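Local coordinates for protein nucleoside kinase (Methanococcus jannaschii, PDB 2C4E) that phosphorylates nucleosides, above all inosine, guanosine and cytidine, to their monophosphates, using ATP as the preferred phosphate donor together with magnesium or manganese ions, at residues A148-F159 against L173-F184; I222-P232 against L263-A271. One frame throughout, in Å; residues are numbered along the deposited sequence.

Contact 1. Residues A148-F159 against L173-F184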
loop_
_atom_site.group_PDB
_atom_site.type_symbol
_atom_site.label_atom_id
_atom_site.label_comp_id
_atom_site.label_asym_id
_atom_site.label_seq_id
_atom_site.Cartn_x
_atom_site.Cartn_y
_atom_site.Cartn_z
ATOM N N ALA A 148 -1.268 5.868 31.098
ATOM C CA ALA A 148 -1.359 7.155 31.793
ATOM C C ALA A 148 -1.765 6.935 33.233
ATOM O O ALA A 148 -1.174 7.505 34.125
ATOM C CB ALA A 148 -2.354 8.070 31.118
ATOM N N LYS A 149 -2.773 6.088 33.451
ATOM C CA LYS A 149 -3.295 5.879 34.803
ATOM C C LYS A 149 -2.304 5.121 35.683
ATOM O O LYS A 149 -2.213 5.393 36.875
ATOM C CB LYS A 149 -4.679 5.203 34.755
ATOM C CG LYS A 149 -5.755 6.152 34.245
ATOM C CD LYS A 149 -7.140 5.537 34.096
ATOM C CE LYS A 149 -7.871 5.426 35.415
ATOM N NZ LYS A 149 -9.324 5.184 35.199
ATOM N N LYS A 150 -1.521 4.210 35.111
ATOM C CA LYS A 150 -0.483 3.514 35.871
ATOM C C LYS A 150 0.727 4.389 36.205
ATOM O O LYS A 150 1.284 4.310 37.317
ATOM C CB LYS A 150 -0.010 2.277 35.106
ATOM C CG LYS A 150 0.776 1.273 35.961
ATOM C CD LYS A 150 1.116 0.037 35.149
ATOM C CE LYS A 150 1.917 -0.960 35.956
ATOM N NZ LYS A 150 1.139 -1.557 37.067
ATOM N N ALA A 151 1.125 5.224 35.256
ATOM C CA ALA A 151 2.324 6.046 35.392
ATOM C C ALA A 151 2.072 7.300 36.212
ATOM O O ALA A 151 2.928 7.745 36.972
ATOM C CB ALA A 151 2.856 6.418 34.028
ATOM N N TYR A 152 0.893 7.891 36.090
ATOM C CA TYR A 152 0.676 9.184 36.730
ATOM C C TYR A 152 0.884 9.096 38.248
ATOM O O TYR A 152 0.401 8.192 38.924
ATOM C CB TYR A 152 -0.722 9.700 36.400
ATOM C CG TYR A 152 -0.999 11.129 36.790
ATOM C CD1 TYR A 152 -0.477 12.192 36.054
ATOM C CD2 TYR A 152 -1.770 11.417 37.912
ATOM C CE1 TYR A 152 -0.746 13.523 36.418
ATOM C CE2 TYR A 152 -2.036 12.732 38.276
ATOM C CZ TYR A 152 -1.509 13.775 37.519
ATOM O OH TYR A 152 -1.797 15.072 37.886
ATOM N N GLY A 153 1.630 10.054 38.767
ATOM C CA GLY A 153 1.945 10.103 40.175
ATOM C C GLY A 153 3.196 9.333 40.506
ATOM O O GLY A 153 3.591 9.294 41.661
ATOM N N ASN A 154 3.829 8.745 39.490
ATOM C CA ASN A 154 5.079 8.017 39.644
ATOM C C ASN A 154 6.030 8.625 38.609
ATOM O O ASN A 154 6.953 9.351 38.968
ATOM C CB ASN A 154 4.854 6.518 39.429
ATOM C CG ASN A 154 6.138 5.693 39.528
ATOM O OD1 ASN A 154 6.150 4.498 39.200
ATOM N ND2 ASN A 154 7.203 6.312 39.992
ATOM N N ASN A 155 5.780 8.355 37.340
ATOM C CA ASN A 155 6.501 8.979 36.233
ATOM C C ASN A 155 5.746 10.204 35.767
ATOM O O ASN A 155 4.521 10.263 35.879
ATOM C CB ASN A 155 6.600 8.016 35.045
ATOM C CG ASN A 155 6.703 6.597 35.484
ATOM O OD1 ASN A 155 5.689 5.920 35.701
ATOM N ND2 ASN A 155 7.938 6.139 35.686
ATOM N N LEU A 156 6.446 11.172 35.193
ATOM C CA LEU A 156 5.740 12.258 34.526
ATOM C C LEU A 156 5.108 11.690 33.266
ATOM O O LEU A 156 5.743 10.917 32.563
ATOM C CB LEU A 156 6.695 13.373 34.165
ATOM C CG LEU A 156 7.169 14.140 35.403
ATOM C CD1 LEU A 156 8.276 15.092 35.000
ATOM C CD2 LEU A 156 6.013 14.913 36.069
ATOM N N VAL A 157 3.857 12.041 33.016
ATOM C CA VAL A 157 3.160 11.589 31.836
ATOM C C VAL A 157 3.087 12.705 30.818
ATOM O O VAL A 157 2.649 13.803 31.127
ATOM C CB VAL A 157 1.749 11.118 32.191
ATOM C CG1 VAL A 157 0.956 10.824 30.941
ATOM C CG2 VAL A 157 1.838 9.896 33.135
ATOM N N SER A 158 3.515 12.394 29.601
ATOM C CA SER A 158 3.380 13.276 28.450
ATOM C C SER A 158 2.421 12.591 27.475
ATOM O O SER A 158 2.489 11.384 27.283
ATOM C CB SER A 158 4.753 13.524 27.814
ATOM O OG SER A 158 4.642 14.197 26.565
ATOM N N PHE A 159 1.524 13.362 26.866
ATOM C CA PHE A 159 0.454 12.803 26.030
ATOM C C PHE A 159 0.137 13.750 24.895
ATOM O O PHE A 159 0.030 14.951 25.087
ATOM C CB PHE A 159 -0.811 12.587 26.882
ATOM C CG PHE A 159 -2.007 12.137 26.117
ATOM C CD1 PHE A 159 -1.957 10.980 25.360
ATOM C CD2 PHE A 159 -3.195 12.860 26.167
ATOM C CE1 PHE A 159 -3.083 10.548 24.650
ATOM C CE2 PHE A 159 -4.320 12.437 25.439
ATOM C CZ PHE A 159 -4.252 11.285 24.693
ATOM N N LEU A 173 -11.414 11.365 27.181
ATOM C CA LEU A 173 -10.421 12.421 27.006
ATOM C C LEU A 173 -10.168 13.148 28.311
ATOM O O LEU A 173 -9.022 13.464 28.635
ATOM C CB LEU A 173 -10.865 13.418 25.925
ATOM C CG LEU A 173 -9.819 14.449 25.506
ATOM C CD1 LEU A 173 -8.551 13.752 25.008
ATOM C CD2 LEU A 173 -10.405 15.388 24.436
ATOM N N LEU A 174 -11.230 13.399 29.065
ATOM C CA LEU A 174 -11.109 14.056 30.350
ATOM C C LEU A 174 -10.279 13.156 31.255
ATOM O O LEU A 174 -9.365 13.619 31.914
ATOM C CB LEU A 174 -12.488 14.313 30.958
ATOM C CG LEU A 174 -12.530 15.039 32.296
ATOM C CD1 LEU A 174 -11.880 16.415 32.194
ATOM C CD2 LEU A 174 -13.993 15.160 32.766
ATOM N N GLU A 175 -10.549 11.859 31.217
ATOM C CA GLU A 175 -9.821 10.914 32.084
ATOM C C GLU A 175 -8.322 10.855 31.797
ATOM O O GLU A 175 -7.527 10.891 32.719
ATOM C CB GLU A 175 -10.434 9.515 32.001
ATOM C CG GLU A 175 -9.864 8.536 33.012
ATOM C CD GLU A 175 -10.265 8.815 34.457
ATOM O OE1 GLU A 175 -11.032 9.775 34.726
ATOM O OE2 GLU A 175 -9.812 8.049 35.330
ATOM N N ILE A 176 -7.914 10.773 30.534
ATOM C CA ILE A 176 -6.488 10.703 30.255
ATOM C C ILE A 176 -5.795 12.038 30.564
ATOM O O ILE A 176 -4.672 12.054 31.057
ATOM C CB ILE A 176 -6.224 10.201 28.813
ATOM C CG1 ILE A 176 -4.770 9.768 28.660
ATOM C CG2 ILE A 176 -6.592 11.265 27.759
ATOM C CD1 ILE A 176 -4.548 8.821 27.514
ATOM N N ILE A 177 -6.470 13.150 30.300
ATOM C CA ILE A 177 -5.925 14.468 30.602
ATOM C C ILE A 177 -5.741 14.651 32.110
ATOM O O ILE A 177 -4.808 15.319 32.537
ATOM C CB ILE A 177 -6.807 15.596 29.995
ATOM C CG1 ILE A 177 -6.608 15.624 28.495
ATOM C CG2 ILE A 177 -6.491 16.956 30.625
ATOM C CD1 ILE A 177 -7.514 16.652 27.777
ATOM N N GLU A 178 -6.603 14.017 32.907
ATOM C CA GLU A 178 -6.526 14.147 34.345
ATOM C C GLU A 178 -5.309 13.357 34.848
ATOM O O GLU A 178 -4.872 13.555 35.972
ATOM C CB GLU A 178 -7.859 13.774 35.023
ATOM C CG GLU A 178 -8.885 14.879 34.727
ATOM C CD GLU A 178 -10.178 14.810 35.494
ATOM O OE1 GLU A 178 -10.668 13.688 35.742
ATOM O OE2 GLU A 178 -10.715 15.903 35.804
ATOM N N HIS A 179 -4.766 12.501 33.986
ATOM C CA HIS A 179 -3.541 11.731 34.283
ATOM C C HIS A 179 -2.376 12.135 33.393
ATOM O O HIS A 179 -1.492 11.324 33.096
ATOM C CB HIS A 179 -3.834 10.256 34.122
ATOM C CG HIS A 179 -4.903 9.767 35.039
ATOM N ND1 HIS A 179 -4.637 9.125 36.230
ATOM C CD2 HIS A 179 -6.249 9.857 34.952
ATOM C CE1 HIS A 179 -5.781 8.839 36.830
ATOM N NE2 HIS A 179 -6.774 9.263 36.070
ATOM N N THR A 180 -2.374 13.402 32.975
ATOM C CA THR A 180 -1.325 13.932 32.113
ATOM C C THR A 180 -0.625 15.104 32.788
ATOM O O THR A 180 -1.281 15.954 33.361
ATOM C CB THR A 180 -1.917 14.417 30.780
ATOM O OG1 THR A 180 -2.421 13.304 30.038
ATOM C CG2 THR A 180 -0.819 14.952 29.882
ATOM N N ASN A 181 0.702 15.120 32.730
ATOM C CA ASN A 181 1.502 16.272 33.164
ATOM C C ASN A 181 1.781 17.248 32.018
ATOM O O ASN A 181 1.553 18.436 32.181
ATOM C CB ASN A 181 2.811 15.831 33.820
ATOM C CG ASN A 181 2.572 15.057 35.086
ATOM O OD1 ASN A 181 2.323 15.635 36.192
ATOM N ND2 ASN A 181 2.586 13.753 34.958
ATOM N N PHE A 182 2.261 16.757 30.876
ATOM C CA PHE A 182 2.503 17.587 29.697
ATOM C C PHE A 182 1.541 17.146 28.624
ATOM O O PHE A 182 1.585 15.994 28.194
ATOM C CB PHE A 182 3.904 17.410 29.098
ATOM C CG PHE A 182 5.045 17.540 30.073
ATOM C CD1 PHE A 182 5.576 16.404 30.672
ATOM C CD2 PHE A 182 5.622 18.759 30.342
ATOM C CE1 PHE A 182 6.648 16.502 31.547
ATOM C CE2 PHE A 182 6.720 18.865 31.218
ATOM C CZ PHE A 182 7.216 17.739 31.815
ATOM N N LEU A 183 0.666 18.053 28.198
ATOM C CA LEU A 183 -0.305 17.793 27.155
ATOM C C LEU A 183 0.076 18.594 25.920
ATOM O O LEU A 183 0.141 19.829 25.960
ATOM C CB LEU A 183 -1.694 18.180 27.641
ATOM C CG LEU A 183 -2.856 18.052 26.656
ATOM C CD1 LEU A 183 -3.008 16.571 26.272
ATOM C CD2 LEU A 183 -4.099 18.590 27.321
ATOM N N PHE A 184 0.354 17.881 24.844
ATOM C CA PHE A 184 0.675 18.473 23.560
ATOM C C PHE A 184 -0.506 18.303 22.607
ATOM O O PHE A 184 -1.067 17.218 22.499
ATOM C CB PHE A 184 1.877 17.766 22.926
ATOM C CG PHE A 184 3.185 17.929 23.660
ATOM C CD1 PHE A 184 3.570 17.011 24.651
ATOM C CD2 PHE A 184 4.077 18.927 23.314
ATOM C CE1 PHE A 184 4.795 17.135 25.303
ATOM C CE2 PHE A 184 5.288 19.047 23.963
ATOM C CZ PHE A 184 5.651 18.155 24.949
HETATM O O HOH W 1 -0.939 16.904 36.106
#

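Contact 2. Residues I222-P232 against L263-A271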
loop_
_atom_site.group_PDB
_atom_site.type_symbol
_atom_site.label_atom_id
_atom_site.label_comp_id
_atom_site.label_asym_id
_atom_site.label_seq_id
_atom_site.Cartn_x
_atom_site.Cartn_y
_atom_site.Cartn_z
ATOM N N ILE A 222 3.391 27.635 25.171
ATOM C CA ILE A 222 3.339 26.844 26.376
ATOM C C ILE A 222 2.530 27.583 27.432
ATOM O O ILE A 222 2.838 28.723 27.768
ATOM C CB ILE A 222 4.768 26.617 26.910
ATOM C CG1 ILE A 222 5.645 25.972 25.832
ATOM C CG2 ILE A 222 4.709 25.782 28.181
ATOM C CD1 ILE A 222 7.141 26.132 26.089
ATOM N N TYR A 223 1.505 26.931 27.966
ATOM C CA TYR A 223 0.707 27.506 29.041
ATOM C C TYR A 223 0.967 26.744 30.310
ATOM O O TYR A 223 0.884 25.523 30.319
ATOM C CB TYR A 223 -0.788 27.391 28.736
ATOM C CG TYR A 223 -1.229 28.115 27.506
ATOM C CD1 TYR A 223 -1.353 27.460 26.286
ATOM C CD2 TYR A 223 -1.547 29.464 27.563
ATOM C CE1 TYR A 223 -1.787 28.139 25.155
ATOM C CE2 TYR A 223 -1.980 30.140 26.447
ATOM C CZ TYR A 223 -2.085 29.473 25.241
ATOM O OH TYR A 223 -2.528 30.173 24.131
ATOM N N THR A 224 1.297 27.458 31.376
ATOM C CA THR A 224 1.295 26.894 32.723
ATOM C C THR A 224 0.375 27.747 33.597
ATOM O O THR A 224 -0.183 28.741 33.136
ATOM C CB THR A 224 2.707 26.878 33.301
ATOM O OG1 THR A 224 3.177 28.223 33.472
ATOM C CG2 THR A 224 3.698 26.271 32.312
ATOM N N LYS A 225 0.218 27.368 34.859
ATOM C CA LYS A 225 -0.613 28.139 35.784
ATOM C C LYS A 225 -0.093 29.559 35.927
ATOM O O LYS A 225 -0.868 30.510 35.986
ATOM C CB LYS A 225 -0.664 27.454 37.152
ATOM C CG LYS A 225 -1.517 26.194 37.180
ATOM C CD LYS A 225 -1.639 25.635 38.591
ATOM C CE LYS A 225 -2.332 24.284 38.601
ATOM N NZ LYS A 225 -2.048 23.517 39.844
ATOM N N ASP A 226 1.230 29.691 35.938
ATOM C CA ASP A 226 1.899 30.959 36.206
ATOM C C ASP A 226 2.128 31.827 34.966
ATOM O O ASP A 226 2.272 33.044 35.095
ATOM C CB ASP A 226 3.264 30.686 36.859
ATOM C CG ASP A 226 3.144 30.171 38.288
ATOM O OD1 ASP A 226 3.055 31.011 39.212
ATOM O OD2 ASP A 226 3.141 28.952 38.585
ATOM N N LYS A 227 2.159 31.216 33.779
ATOM C CA LYS A 227 2.782 31.845 32.610
ATOM C C LYS A 227 2.215 31.381 31.263
ATOM O O LYS A 227 1.786 30.243 31.124
ATOM C CB LYS A 227 4.287 31.508 32.624
ATOM C CG LYS A 227 5.233 32.683 32.528
ATOM C CD LYS A 227 6.672 32.212 32.259
ATOM C CE LYS A 227 7.440 31.962 33.550
ATOM N NZ LYS A 227 8.725 31.252 33.298
ATOM N N LYS A 228 2.259 32.263 30.269
ATOM C CA LYS A 228 2.080 31.900 28.862
ATOM C C LYS A 228 3.380 32.244 28.123
ATOM O O LYS A 228 3.807 33.410 28.106
ATOM C CB LYS A 228 0.899 32.657 28.246
ATOM C CG LYS A 228 0.796 32.590 26.721
ATOM C CD LYS A 228 -0.378 33.439 26.214
ATOM C CE LYS A 228 -0.502 33.393 24.697
ATOM N NZ LYS A 228 -1.551 34.331 24.187
ATOM N N ILE A 229 3.998 31.239 27.510
ATOM C CA ILE A 229 5.301 31.379 26.873
ATOM C C ILE A 229 5.175 31.187 25.377
ATOM O O ILE A 229 4.810 30.117 24.911
ATOM C CB ILE A 229 6.297 30.323 27.408
ATOM C CG1 ILE A 229 6.313 30.325 28.941
ATOM C CG2 ILE A 229 7.683 30.565 26.814
ATOM C CD1 ILE A 229 7.086 29.153 29.533
ATOM N N GLU A 230 5.519 32.224 24.623
ATOM C CA GLU A 230 5.471 32.163 23.174
ATOM C C GLU A 230 6.814 31.720 22.607
ATOM O O GLU A 230 7.848 32.322 22.894
ATOM C CB GLU A 230 5.082 33.531 22.623
ATOM C CG GLU A 230 3.725 33.982 23.123
ATOM C CD GLU A 230 2.647 33.839 22.072
ATOM O OE1 GLU A 230 2.486 32.714 21.563
ATOM O OE2 GLU A 230 1.977 34.844 21.752
ATOM N N ILE A 231 6.779 30.670 21.797
ATOM C CA ILE A 231 7.966 30.082 21.197
ATOM C C ILE A 231 7.886 30.318 19.703
ATOM O O ILE A 231 6.914 29.908 19.082
ATOM C CB ILE A 231 8.003 28.553 21.454
ATOM C CG1 ILE A 231 7.814 28.233 22.938
ATOM C CG2 ILE A 231 9.293 27.958 20.911
ATOM C CD1 ILE A 231 8.940 28.736 23.839
ATOM N N PRO A 232 8.878 30.980 19.107
ATOM C CA PRO A 232 8.841 31.185 17.661
ATOM C C PRO A 232 9.152 29.903 16.906
ATOM O O PRO A 232 9.695 28.934 17.465
ATOM C CB PRO A 232 9.928 32.249 17.411
ATOM C CG PRO A 232 10.449 32.643 18.758
ATOM C CD PRO A 232 10.081 31.580 19.710
ATOM N N LEU A 263 10.981 25.527 30.907
ATOM C CA LEU A 263 10.045 25.154 29.853
ATOM C C LEU A 263 10.219 25.996 28.605
ATOM O O LEU A 263 10.047 25.494 27.501
ATOM C CB LEU A 263 8.600 25.214 30.354
ATOM C CG LEU A 263 8.291 24.161 31.426
ATOM C CD1 LEU A 263 6.876 24.314 31.943
ATOM C CD2 LEU A 263 8.486 22.729 30.971
ATOM N N GLU A 264 10.590 27.269 28.750
ATOM C CA GLU A 264 10.824 28.081 27.570
ATOM C C GLU A 264 11.936 27.474 26.725
ATOM O O GLU A 264 11.793 27.334 25.520
ATOM C CB GLU A 264 11.182 29.524 27.914
ATOM C CG GLU A 264 11.454 30.369 26.684
ATOM C CD GLU A 264 11.496 31.858 26.973
ATOM O OE1 GLU A 264 11.568 32.243 28.155
ATOM O OE2 GLU A 264 11.446 32.645 26.007
ATOM N N LYS A 265 13.050 27.125 27.352
ATOM C CA LYS A 265 14.144 26.497 26.598
ATOM C C LYS A 265 13.717 25.158 26.017
ATOM O O LYS A 265 14.126 24.808 24.910
ATOM C CB LYS A 265 15.410 26.354 27.444
ATOM C CG LYS A 265 16.599 25.789 26.661
ATOM C CD LYS A 265 17.947 26.299 27.201
ATOM C CE LYS A 265 19.118 25.517 26.634
ATOM N NZ LYS A 265 20.397 26.110 27.077
ATOM N N CYS A 266 12.877 24.416 26.736
ATOM C CA CYS A 266 12.344 23.177 26.189
ATOM C C CYS A 266 11.603 23.449 24.895
ATOM O O CYS A 266 11.776 22.728 23.911
ATOM C CB CYS A 266 11.431 22.477 27.182
ATOM S SG CYS A 266 12.303 21.825 28.623
ATOM N N GLY A 267 10.791 24.504 24.880
ATOM C CA GLY A 267 10.059 24.886 23.691
ATOM C C GLY A 267 10.975 25.250 22.539
ATOM O O GLY A 267 10.734 24.845 21.407
ATOM N N LEU A 268 12.025 26.011 22.844
ATOM C CA LEU A 268 12.983 26.461 21.833
ATOM C C LEU A 268 13.763 25.295 21.247
ATOM O O LEU A 268 13.977 25.237 20.047
ATOM C CB LEU A 268 13.946 27.495 22.425
ATOM C CG LEU A 268 13.343 28.851 22.814
ATOM C CD1 LEU A 268 14.319 29.615 23.732
ATOM C CD2 LEU A 268 13.006 29.678 21.593
ATOM N N ILE A 269 14.148 24.343 22.091
ATOM C CA ILE A 269 14.802 23.140 21.608
ATOM C C ILE A 269 13.849 22.325 20.741
ATOM O O ILE A 269 14.264 21.804 19.713
ATOM C CB ILE A 269 15.353 22.305 22.788
ATOM C CG1 ILE A 269 16.504 23.053 23.472
ATOM C CG2 ILE A 269 15.747 20.910 22.329
ATOM C CD1 ILE A 269 17.828 23.060 22.711
ATOM N N GLY A 270 12.586 22.195 21.153
ATOM C CA GLY A 270 11.605 21.508 20.331
ATOM C C GLY A 270 11.507 22.132 18.941
ATOM O O GLY A 270 11.561 21.439 17.915
ATOM N N ALA A 271 11.398 23.454 18.924
ATOM C CA ALA A 271 11.311 24.221 17.678
ATOM C C ALA A 271 12.552 24.014 16.816
ATOM O O ALA A 271 12.446 23.770 15.617
ATOM C CB ALA A 271 11.133 25.685 17.981
HETATM O O HOH W 2 10.468 32.156 23.351
#

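Contact 1. Residues A148-F159 against L173-F184
Lys149 lies across one face of the His179 imidazole, its CG 3.6 Å from the ring centroid and almost on the ring normal. Beyond that methylene the lysine chain bends at chi3 (79°) and carries NZ to Glu175 OE2, 2.9 Å away, in a salt bridge that meets the oxygen on its anti side. The same OE2 receives a weak bond from His179 NE2. Tyr152 turns its ring against the backbone of His179: CG stands anti to the backbone N (chi1 -170°), which brings one ring face under His179 CA, 3.8 Å from the centroid, and the carbonyl of Glu178. Its hydroxyl shares a water with Thr180 O. Helix 141-151 and the turn after it thus pack on the C-terminal end of helix 170-178, which links parallel neighbours 156-159 and 182-186 in a beta-alpha-beta unit of the ribokinase fold. Val157 O takes two N-H groups, from Asn181 and, straighter at 167°, from Phe182; Phe159 N bonds to Phe182 O and Phe184 N to Phe159 O. On the sheet face bearing Phe159 and Leu183, the Phe159 ring receives Ile176 CD1 over one face, 3.8 Å from its centroid, while Ile176 CG2 comes within 3.5 Å of Phe159 CE2. Thr180 OG1 donates back to Ile176 O, and Thr180 CG2 lies beside Phe159 CB. On the other sheet face Ser158 OG, bonded to His135, sits at the edge of the Phe184 ring, 3.2 Å from CE1, and Leu156 CD1 touches the ring of Phe182, which packs edge-to-face with Tyr257 of helix 245-258.

Contact 2. Residues I222-P232 against L263-A271
Ile231 sets both of its branches into the groove that Gly267 leaves on helix 263-277. Ile231 CD1 reaches Glu264 O at 3.6 Å, and Ile231 CG2, anti to the backbone N, lies 3.5 Å from Gly267 O and also meets Leu268 CD2 and Ala271 CB. Ile222 enters the same hollow from the adjacent strand, pressing its CD1 to 3.3 Å from Leu263 O. With no side chain at Gly267, the CD1 atoms of Ile222 and Ile231 both come to 4.0 Å from Gly267 CA. At the start of the helix side chains meet from both partners: Leu263 CD1 touches Thr224 CG2, 3.8 Å away, and Ile229 CG2 lies against the aliphatic CB and CG of Glu264. The carboxylate of Glu264 continues outward to a water that also donates to Glu230 O. At the far end Pro232 CD rests on Leu268 CD2, and Ala271 CB lies 3.6 Å from Pro232 O. Helix 263-271 runs nearly along strand 228-231, at 25° with a closest axis approach of 8.5 Å, covering one face of the antiparallel hairpin that ends the large sheet of this alpha/beta ribokinase-family domain.

Both contacts build on the same eight-stranded sheet, their centres about 19 Å apart. Contact 1 belongs to its parallel middle, contact 2 to the antiparallel hairpin at one edge, with strand 210-214 between. They meet directly where Phe182 CE2 lies 4.3 Å from Leu263 CD2, and helix 245-258 bridges them, since Tyr257 touches both of these residues. That helix also carries Arg250, the probable transition-state stabiliser: the Phe184 side chain comes within about 4 Å of it and about 5 Å of ATP-binding Thr214. In contact 2 Gly267 is about 10 Å from Arg250, while the nearest atoms of Ile231 and ATP-binding Gly219 are about 6 Å apart.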